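Local structure of SusD superfamily protein (Bacteroides thetaiotaomicron VPI-5482, 3HDX) at residues A[360-365]-A[392-397]; A[233-238]-A[254-259]. The protein probably binds polysaccharide at the outer membrane surface and helps to deliver it for uptake. All blocks are in the same frame, centred on the assembly; numbering follows the deposited sequence.

In the fold
Contact 1 (360-365 with 392-397) and contact 2 (233-238 with 254-259) lie with their centres about 10 Å apart, on the same side of the chain's centre, and Thr-235 joins them. Its backbone is held from both halves of contact 1: Glu-364 OE2 lies 2.8 Å from Thr-235 N, and Arg-394 NH1 lies 2.9 Å from Thr-235 O, both probable hydrogen bonds. A second seam is the small antiparallel sheet in which Leu-259 of contact 2 pairs with Thr-361 of contact 1. The 1,2-ethanediol beside 254-259 probably comes from the crystallisation liquor.

Contact 1. Residues A[360-365]-A[392-397]; sequences FTRLED and TNRGLR
Glu-364 and Arg-394 meet across the contact through charge alone: Glu-364 OE2 stands 3.8 Å from Arg-394 NH2, a long salt bridge in which the oxygen lies well out of the guanidinium plane and no N-H points at it. The carboxylate and guanidinium planes are 26° apart, while the two side chains cross at about a right angle. Within 360-365 the same acid draws in Arg-362, the N-cap residue of helix 363-376, whose NH1 makes a weak hydrogen bond of 2.9 Å to Glu-364 OE1, part of a salt bridge. A bend at chi2 (78°) folds Glu-364 back so that its carboxylate can serve both arginines, and the three residues form a salt-bridge network. Arg-362 NH1 lies 4.2 Å from Arg-394 NH2, a like-charged pair, at the edge of the Arg-394 guanidinium; Glu-423 also pairs with both bases, and Glu-427 takes the far nitrogen, NH2, of Arg-362. Two bases can probably share this buried place because the acids offset their like charges.

Hydrogen bonds to a water and to backbone groups complete the network. One water donates a hydrogen bond to Glu-364 OE2 at 2.8 Å and accepts one from Asn-393 ND2 at 2.9 Å, so the amide reaches the acid indirectly. Arg-394 NH1 turns back on its own loop to Asn-393 O, 3.0 Å away and above the carbonyl plane; Thr-235 of 233-238 is a further partner of both Arg-394 and Glu-364. Arginine suits its place here by offering several N-H groups to different partners.

The network joins the first turn of helix 363-376, just after strand 358-361, to the loop between helices 380-391 and 401-405. Helix 409-423 contributes Glu-423, helix 380-391 places Ile-390 against Glu-364, and Leu-240 of helix 237-241 touches both arginines.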
ATOM      1  N   PHE A 360      -3.433  -0.898  -2.110  1.00 12.81           N
ATOM      2  CA  PHE A 360      -2.300  -0.027  -1.931  1.00 12.43           C
ATOM      3  C   PHE A 360      -2.689   1.420  -2.150  1.00 11.82           C
ATOM      4  O   PHE A 360      -2.289   2.281  -1.382  1.00 12.34           O
ATOM      5  CB  PHE A 360      -1.116  -0.442  -2.796  1.00 13.90           C
ATOM      6  CG  PHE A 360       0.042   0.488  -2.687  1.00 13.86           C
ATOM      7  CD1 PHE A 360       0.891   0.462  -1.572  1.00 14.78           C
ATOM      8  CD2 PHE A 360       0.266   1.455  -3.649  1.00 14.71           C
ATOM      9  CE1 PHE A 360       1.976   1.389  -1.488  1.00 15.37           C
ATOM     10  CE2 PHE A 360       1.333   2.344  -3.534  1.00 15.58           C
ATOM     11  CZ  PHE A 360       2.145   2.319  -2.456  1.00 15.74           C
ATOM     12  N   THR A 361      -3.435   1.672  -3.226  1.00 12.34           N
ATOM     13  CA  THR A 361      -3.892   3.010  -3.543  1.00 12.55           C
ATOM     14  C   THR A 361      -5.191   3.007  -4.322  1.00 12.66           C
ATOM     15  O   THR A 361      -5.617   2.019  -4.921  1.00 12.96           O
ATOM     16  CB  THR A 361      -2.808   3.824  -4.287  1.00 13.81           C
ATOM     17  OG1 THR A 361      -3.181   5.214  -4.344  1.00 14.24           O
ATOM     18  CG2 THR A 361      -2.521   3.294  -5.691  1.00 14.30           C
ATOM     19  N   ARG A 362      -5.799   4.168  -4.282  1.00 13.34           N
ATOM     20  CA  ARG A 362      -7.078   4.488  -4.861  1.00 13.57           C
ATOM     21  C   ARG A 362      -7.126   6.006  -5.040  1.00 12.19           C
ATOM     22  O   ARG A 362      -6.267   6.736  -4.521  1.00 11.40           O
ATOM     23  CB  ARG A 362      -8.236   3.974  -3.992  1.00 13.36           C
ATOM     24  CG  ARG A 362      -8.212   4.447  -2.532  1.00 12.89           C
ATOM     25  CD  ARG A 362      -9.232   3.615  -1.735  1.00 12.40           C
ATOM     26  NE  ARG A 362      -9.278   3.933  -0.300  1.00 12.81           N
ATOM     27  CZ  ARG A 362     -10.062   4.856   0.250  1.00 12.82           C
ATOM     28  NH1 ARG A 362     -10.811   5.660  -0.484  1.00 13.12           N
ATOM     29  NH2 ARG A 362     -10.061   5.009   1.560  1.00 11.87           N
ATOM     30  N   LEU A 363      -8.157   6.493  -5.735  1.00 11.54           N
ATOM     31  CA  LEU A 363      -8.209   7.925  -6.074  0.50 11.39           C
ATOM     32  C   LEU A 363      -8.120   8.871  -4.891  1.00 11.14           C
ATOM     33  O   LEU A 363      -7.484   9.925  -4.976  1.00 11.62           O
ATOM     34  CB  LEU A 363      -9.404   8.306  -6.973  0.50 12.12           C
ATOM     35  CG  LEU A 363      -9.141   8.088  -8.468  0.50 11.45           C
ATOM     36  CD1 LEU A 363     -10.423   8.275  -9.276  0.50 11.36           C
ATOM     37  CD2 LEU A 363      -8.035   8.967  -9.007  0.50 12.65           C
ATOM     38  N   GLU A 364      -8.705   8.486  -3.764  1.00 11.50           N
ATOM     39  CA  GLU A 364      -8.686   9.382  -2.591  1.00 10.82           C
ATOM     40  C   GLU A 364      -7.249   9.578  -2.071  1.00 10.79           C
ATOM     41  O   GLU A 364      -6.868  10.676  -1.636  1.00 12.35           O
ATOM     42  CB  GLU A 364      -9.603   8.880  -1.461  1.00 11.47           C
ATOM     43  CG  GLU A 364     -11.116   8.914  -1.774  1.00 12.08           C
ATOM     44  CD  GLU A 364     -11.637   7.799  -2.652  1.00 12.06           C
ATOM     45  OE1 GLU A 364     -10.841   6.913  -3.083  1.00 12.15           O
ATOM     46  OE2 GLU A 364     -12.861   7.794  -2.875  1.00 12.98           O
ATOM     47  N   ASP A 365      -6.480   8.493  -2.065  1.00 10.83           N
ATOM     48  CA  ASP A 365      -5.058   8.547  -1.674  1.00 10.91           C
ATOM     49  C   ASP A 365      -4.291   9.521  -2.580  1.00 10.22           C
ATOM     50  O   ASP A 365      -3.633  10.442  -2.102  1.00 11.60           O
ATOM     51  CB  ASP A 365      -4.412   7.172  -1.691  1.00 10.19           C
ATOM     52  CG  ASP A 365      -2.892   7.236  -1.567  1.00 11.87           C
ATOM     53  OD1 ASP A 365      -2.393   7.992  -0.696  1.00 14.33           O
ATOM     54  OD2 ASP A 365      -2.198   6.545  -2.363  1.00 13.96           O
ATOM     55  N   THR A 392     -15.963  16.567   1.005  1.00 13.98           N
ATOM     56  CA  THR A 392     -17.366  16.677   0.578  1.00 14.48           C
ATOM     57  C   THR A 392     -17.990  15.352   0.142  1.00 15.49           C
ATOM     58  O   THR A 392     -19.221  15.320  -0.098  1.00 18.07           O
ATOM     59  CB  THR A 392     -17.566  17.761  -0.494  1.00 15.83           C
ATOM     60  OG1 THR A 392     -16.853  17.395  -1.667  1.00 17.84           O
ATOM     61  CG2 THR A 392     -17.086  19.132   0.028  1.00 16.49           C
ATOM     62  N   ASN A 393     -17.182  14.280  -0.042  1.00 13.32           N
ATOM     63  CA  ASN A 393     -17.731  12.943  -0.270  1.00 13.54           C
ATOM     64  C   ASN A 393     -17.806  12.139   1.048  1.00 12.30           C
ATOM     65  O   ASN A 393     -18.129  10.940   1.040  1.00 13.43           O
ATOM     66  CB  ASN A 393     -16.958  12.161  -1.300  1.00 14.28           C
ATOM     67  CG  ASN A 393     -17.809  11.102  -2.003  1.00 16.47           C
ATOM     68  OD1 ASN A 393     -19.012  11.302  -2.274  1.00 17.55           O
ATOM     69  ND2 ASN A 393     -17.186   9.978  -2.325  1.00 15.55           N
ATOM     70  N   ARG A 394     -17.509  12.800   2.172  1.00 12.31           N
ATOM     71  CA  ARG A 394     -17.521  12.189   3.499  1.00 13.07           C
ATOM     72  C   ARG A 394     -18.315  13.004   4.514  1.00 14.15           C
ATOM     73  O   ARG A 394     -18.078  12.919   5.738  1.00 15.27           O
ATOM     74  CB  ARG A 394     -16.076  11.989   3.973  1.00 13.53           C
ATOM     75  CG  ARG A 394     -15.241  11.054   3.093  1.00 13.13           C
ATOM     76  CD  ARG A 394     -15.725   9.646   3.190  1.00 12.96           C
ATOM     77  NE  ARG A 394     -14.937   8.768   2.339  1.00 12.43           N
ATOM     78  CZ  ARG A 394     -15.330   8.214   1.185  1.00 13.38           C
ATOM     79  NH1 ARG A 394     -16.523   8.444   0.644  1.00 14.24           N
ATOM     80  NH2 ARG A 394     -14.497   7.391   0.538  1.00 13.04           N
ATOM     81  N   GLY A 395     -19.261  13.782   3.997  1.00 14.13           N
ATOM     82  CA  GLY A 395     -20.179  14.567   4.828  1.00 14.47           C
ATOM     83  C   GLY A 395     -19.648  15.828   5.462  1.00 15.52           C
ATOM     84  O   GLY A 395     -20.364  16.474   6.233  1.00 17.60           O
ATOM     85  N   LEU A 396     -18.423  16.217   5.107  1.00 14.51           N
ATOM     86  CA  LEU A 396     -17.785  17.374   5.686  1.00 16.26           C
ATOM     87  C   LEU A 396     -17.921  18.583   4.761  1.00 15.27           C
ATOM     88  O   LEU A 396     -17.881  18.467   3.535  1.00 16.68           O
ATOM     89  CB  LEU A 396     -16.291  17.089   5.967  1.00 15.68           C
ATOM     90  CG  LEU A 396     -15.994  15.894   6.881  1.00 15.76           C
ATOM     91  CD1 LEU A 396     -14.494  15.705   7.059  1.00 15.68           C
ATOM     92  CD2 LEU A 396     -16.675  16.034   8.247  1.00 16.90           C
ATOM     93  N   ARG A 397     -18.046  19.756   5.378  1.00 16.03           N
ATOM     94  CA  ARG A 397     -18.144  21.005   4.611  1.00 15.14           C
ATOM     95  C   ARG A 397     -16.839  21.320   3.901  1.00 15.57           C
ATOM     96  O   ARG A 397     -15.744  20.884   4.310  1.00 15.34           O
ATOM     97  CB  ARG A 397     -18.439  22.197   5.534  1.00 17.19           C
ATOM     98  CG  ARG A 397     -17.331  22.515   6.560  1.00 18.27           C
ATOM     99  CD  ARG A 397     -17.664  23.779   7.316  1.00 18.85           C
ATOM    100  NE  ARG A 397     -16.615  24.169   8.268  1.00 19.68           N
ATOM    101  CZ  ARG A 397     -15.539  24.898   7.980  1.00 18.17           C
ATOM    102  NH1 ARG A 397     -15.257  25.249   6.726  1.00 16.23           N
ATOM    103  NH2 ARG A 397     -14.704  25.219   8.964  1.00 19.61           N
TER
HETATM  104  O   HOH W   1     -14.358   9.969  -1.909  1.00 16.74           O

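Contact 2. Residues A[233-238]-A[254-259]; sequences KYTSIA and KGSRIL. With EDO (1,2-ethanediol), chain I.
Ser-256 OG accepts the backbone N-H of Lys-233 in a hydrogen bond of 3.0 Å, with an N-H...O angle of 150°. The hydroxyl is set for it by chi1 of -63°, which places OG opposite the carbonyl carbon and beside its own backbone N. Lys-233 contributes mainly backbone, its CB lying 3.7 Å from Ser-256 OG while the extended chain leads away. Thr-235 approaches from the same segment, its OG1 3.9 Å from Ser-256 CB.

Waters form the next shell. One sits between the two hydroxyls, 2.7 Å from Thr-235 OG1 and 2.6 Å from Ser-256 OG, and another lies between the carbonyl oxygens of Lys-233 and Ser-256. An alanine in place of Ser-256 would probably leave the Lys-233 N-H without its acceptor and the water beside Thr-235 without one of its partners.

Farther out, Ser-256 closes a 3-10 turn in which Arg-257 N bonds Lys-254 O at 3.0 Å. The Arg-257 guanidinium donates to the carbonyls of Leu-246, Ser-249 and Gly-191, and Lys-254 CA lies against one of its faces, toward the rim. A 1,2-ethanediol, probably from the crystallisation liquor, donates from O2 to Arg-257 O at 2.8 Å. Beyond it, Ile-258 and Leu-259 form a classic beta bulge opposite Thr-361. On the other segment, Ser-236 is the N-cap residue of helix 237-241, its OG bonded to Asp-239 N.

A small hydroxyl thus suits this buried junction: with water it ties together two irregular segments that pair no strands with each other, relying on polar bonds more than on apolar packing.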
ATOM      1  N   LYS A 233     -12.677   5.415  -9.865  1.00 13.80           N
ATOM      2  CA  LYS A 233     -13.592   6.455  -9.384  1.00 13.68           C
ATOM      3  C   LYS A 233     -13.347   6.741  -7.916  1.00 13.26           C
ATOM      4  O   LYS A 233     -12.598   6.021  -7.242  1.00 14.33           O
ATOM      5  CB  LYS A 233     -15.037   5.950  -9.548  1.00 15.98           C
ATOM      6  CG  LYS A 233     -15.424   5.599 -10.997  1.00 18.26           C
ATOM      7  CD  LYS A 233     -16.813   5.010 -11.130  1.00 22.08           C
ATOM      8  CE  LYS A 233     -17.162   4.709 -12.584  1.00 25.24           C
ATOM      9  NZ  LYS A 233     -18.502   4.064 -12.664  1.00 27.53           N
ATOM     10  N   TYR A 234     -13.991   7.797  -7.438  1.00 13.24           N
ATOM     11  CA  TYR A 234     -14.079   8.059  -6.016  1.00 12.56           C
ATOM     12  C   TYR A 234     -15.189   7.146  -5.480  1.00 13.79           C
ATOM     13  O   TYR A 234     -16.260   6.983  -6.106  1.00 15.37           O
ATOM     14  CB  TYR A 234     -14.382   9.527  -5.744  1.00 14.20           C
ATOM     15  CG  TYR A 234     -13.235  10.439  -6.147  1.00 14.15           C
ATOM     16  CD1 TYR A 234     -12.138  10.645  -5.314  1.00 14.35           C
ATOM     17  CD2 TYR A 234     -13.236  11.097  -7.389  1.00 16.26           C
ATOM     18  CE1 TYR A 234     -11.104  11.476  -5.684  1.00 14.33           C
ATOM     19  CE2 TYR A 234     -12.200  11.948  -7.766  1.00 16.56           C
ATOM     20  CZ  TYR A 234     -11.128  12.135  -6.885  1.00 15.30           C
ATOM     21  OH  TYR A 234     -10.106  12.933  -7.293  1.00 15.26           O
ATOM     22  N   THR A 235     -14.946   6.581  -4.320  1.00 13.36           N
ATOM     23  CA  THR A 235     -15.809   5.561  -3.738  1.00 14.56           C
ATOM     24  C   THR A 235     -16.670   6.165  -2.613  1.00 13.08           C
ATOM     25  O   THR A 235     -16.169   6.917  -1.756  1.00 13.86           O
ATOM     26  CB  THR A 235     -14.961   4.361  -3.230  1.00 14.67           C
ATOM     27  OG1 THR A 235     -14.162   3.829  -4.294  1.00 14.08           O
ATOM     28  CG2 THR A 235     -15.818   3.253  -2.618  1.00 15.23           C
ATOM     29  N   SER A 236     -17.964   5.859  -2.644  1.00 13.31           N
ATOM     30  CA  SER A 236     -18.862   6.277  -1.587  1.00 13.34           C
ATOM     31  C   SER A 236     -18.542   5.508  -0.306  1.00 13.46           C
ATOM     32  O   SER A 236     -17.922   4.414  -0.324  1.00 12.71           O
ATOM     33  CB  SER A 236     -20.316   5.987  -1.985  1.00 12.02           C
ATOM     34  OG  SER A 236     -20.586   4.585  -1.997  1.00 13.96           O
ATOM     35  N   ILE A 237     -18.965   6.062   0.824  1.00 13.51           N
ATOM     36  CA  ILE A 237     -18.712   5.382   2.104  1.00 13.25           C
ATOM     37  C   ILE A 237     -19.314   3.956   2.131  1.00 13.82           C
ATOM     38  O   ILE A 237     -18.680   3.032   2.650  1.00 14.33           O
ATOM     39  CB  ILE A 237     -19.134   6.240   3.334  1.00 13.26           C
ATOM     40  CG1 ILE A 237     -18.586   5.606   4.629  1.00 12.38           C
ATOM     41  CG2 ILE A 237     -20.680   6.438   3.356  1.00 14.22           C
ATOM     42  CD1 ILE A 237     -17.041   5.523   4.735  1.00 13.23           C
ATOM     43  N   ALA A 238     -20.522   3.798   1.581  1.00 15.06           N
ATOM     44  CA  ALA A 238     -21.165   2.486   1.536  1.00 15.04           C
ATOM     45  C   ALA A 238     -20.341   1.509   0.698  1.00 14.52           C
ATOM     46  O   ALA A 238     -20.103   0.372   1.110  1.00 15.23           O
ATOM     47  CB  ALA A 238     -22.598   2.572   1.003  1.00 16.10           C
ATOM     48  N   LYS A 254     -14.394  -2.571  -8.434  1.00 14.51           N
ATOM     49  CA  LYS A 254     -13.002  -3.099  -8.444  1.00 13.90           C
ATOM     50  C   LYS A 254     -11.975  -2.257  -9.203  1.00 14.25           C
ATOM     51  O   LYS A 254     -10.820  -2.200  -8.814  1.00 14.39           O
ATOM     52  CB  LYS A 254     -12.939  -4.561  -8.906  1.00 15.13           C
ATOM     53  CG  LYS A 254     -13.357  -4.843 -10.342  1.00 15.81           C
ATOM     54  CD  LYS A 254     -13.371  -6.344 -10.579  1.00 17.51           C
ATOM     55  CE  LYS A 254     -13.466  -6.725 -12.051  1.00 18.87           C
ATOM     56  NZ  LYS A 254     -14.691  -6.194 -12.712  1.00 19.21           N
ATOM     57  N   GLY A 255     -12.387  -1.597 -10.284  1.00 12.63           N
ATOM     58  CA  GLY A 255     -11.485  -0.738 -11.034  1.00 13.12           C
ATOM     59  C   GLY A 255     -10.919   0.432 -10.226  1.00 13.21           C
ATOM     60  O   GLY A 255      -9.896   1.018 -10.590  1.00 13.56           O
ATOM     61  N   SER A 256     -11.599   0.760  -9.134  1.00 12.63           N
ATOM     62  CA  SER A 256     -11.158   1.806  -8.239  1.00 11.71           C
ATOM     63  C   SER A 256      -9.971   1.417  -7.361  1.00 11.76           C
ATOM     64  O   SER A 256      -9.368   2.297  -6.712  1.00 13.30           O
ATOM     65  CB  SER A 256     -12.336   2.347  -7.434  1.00 12.56           C
ATOM     66  OG  SER A 256     -13.302   2.960  -8.304  1.00 13.29           O
ATOM     67  N   ARG A 257      -9.616   0.130  -7.362  1.00 11.73           N
ATOM     68  CA  ARG A 257      -8.340  -0.321  -6.732  1.00 11.43           C
ATOM     69  C   ARG A 257      -7.256  -0.029  -7.775  1.00 11.98           C
ATOM     70  O   ARG A 257      -7.027  -0.835  -8.685  1.00 13.45           O
ATOM     71  CB  ARG A 257      -8.377  -1.773  -6.335  1.00 12.33           C
ATOM     72  CG  ARG A 257      -9.431  -2.139  -5.342  1.00 12.95           C
ATOM     73  CD  ARG A 257      -9.204  -3.529  -4.792  1.00 13.52           C
ATOM     74  NE  ARG A 257      -9.346  -4.564  -5.818  1.00 14.26           N
ATOM     75  CZ  ARG A 257     -10.443  -5.285  -6.100  1.00 14.35           C
ATOM     76  NH1 ARG A 257     -11.616  -5.086  -5.486  1.00 13.66           N
ATOM     77  NH2 ARG A 257     -10.380  -6.218  -7.048  1.00 14.70           N
ATOM     78  N   ILE A 258      -6.659   1.158  -7.703  1.00 11.27           N
ATOM     79  CA  ILE A 258      -5.635   1.574  -8.677  1.00 12.38           C
ATOM     80  C   ILE A 258      -4.435   0.616  -8.632  1.00 12.68           C
ATOM     81  O   ILE A 258      -3.893   0.276  -9.687  1.00 13.83           O
ATOM     82  CB  ILE A 258      -5.228   3.040  -8.475  1.00 12.94           C
ATOM     83  CG1 ILE A 258      -6.419   3.947  -8.765  1.00 13.74           C
ATOM     84  CG2 ILE A 258      -3.996   3.431  -9.384  1.00 13.02           C
ATOM     85  CD1 ILE A 258      -6.158   5.408  -8.449  1.00 13.81           C
ATOM     86  N   LEU A 259      -4.060   0.211  -7.419  1.00 12.45           N
ATOM     87  CA  LEU A 259      -3.037  -0.823  -7.197  1.00 11.31           C
ATOM     88  C   LEU A 259      -3.450  -1.632  -5.981  1.00 11.64           C
ATOM     89  O   LEU A 259      -3.645  -1.071  -4.879  1.00 12.16           O
ATOM     90  CB  LEU A 259      -1.639  -0.199  -7.013  1.00 12.11           C
ATOM     91  CG  LEU A 259      -0.416  -1.125  -7.155  1.00 12.39           C
ATOM     92  CD1 LEU A 259       0.837  -0.244  -7.293  1.00 14.84           C
ATOM     93  CD2 LEU A 259      -0.227  -2.103  -6.040  1.00 14.80           C
TER
HETATM   94  C1  EDO I 608      -3.790  -4.221  -9.602  1.00 21.24           C
HETATM   95  O1  EDO I 608      -2.783  -3.617  -8.866  1.00 17.90           O
HETATM   96  C2  EDO I 608      -4.953  -3.312  -9.785  1.00 20.71           C
HETATM   97  O2  EDO I 608      -5.685  -3.249  -8.557  1.00 20.52           O
HETATM   98  O   HOH W   2      -9.825   4.879  -7.357  1.00 11.92           O
HETATM   99  O   HOH W   3     -15.350   3.343  -6.714  1.00 15.72           O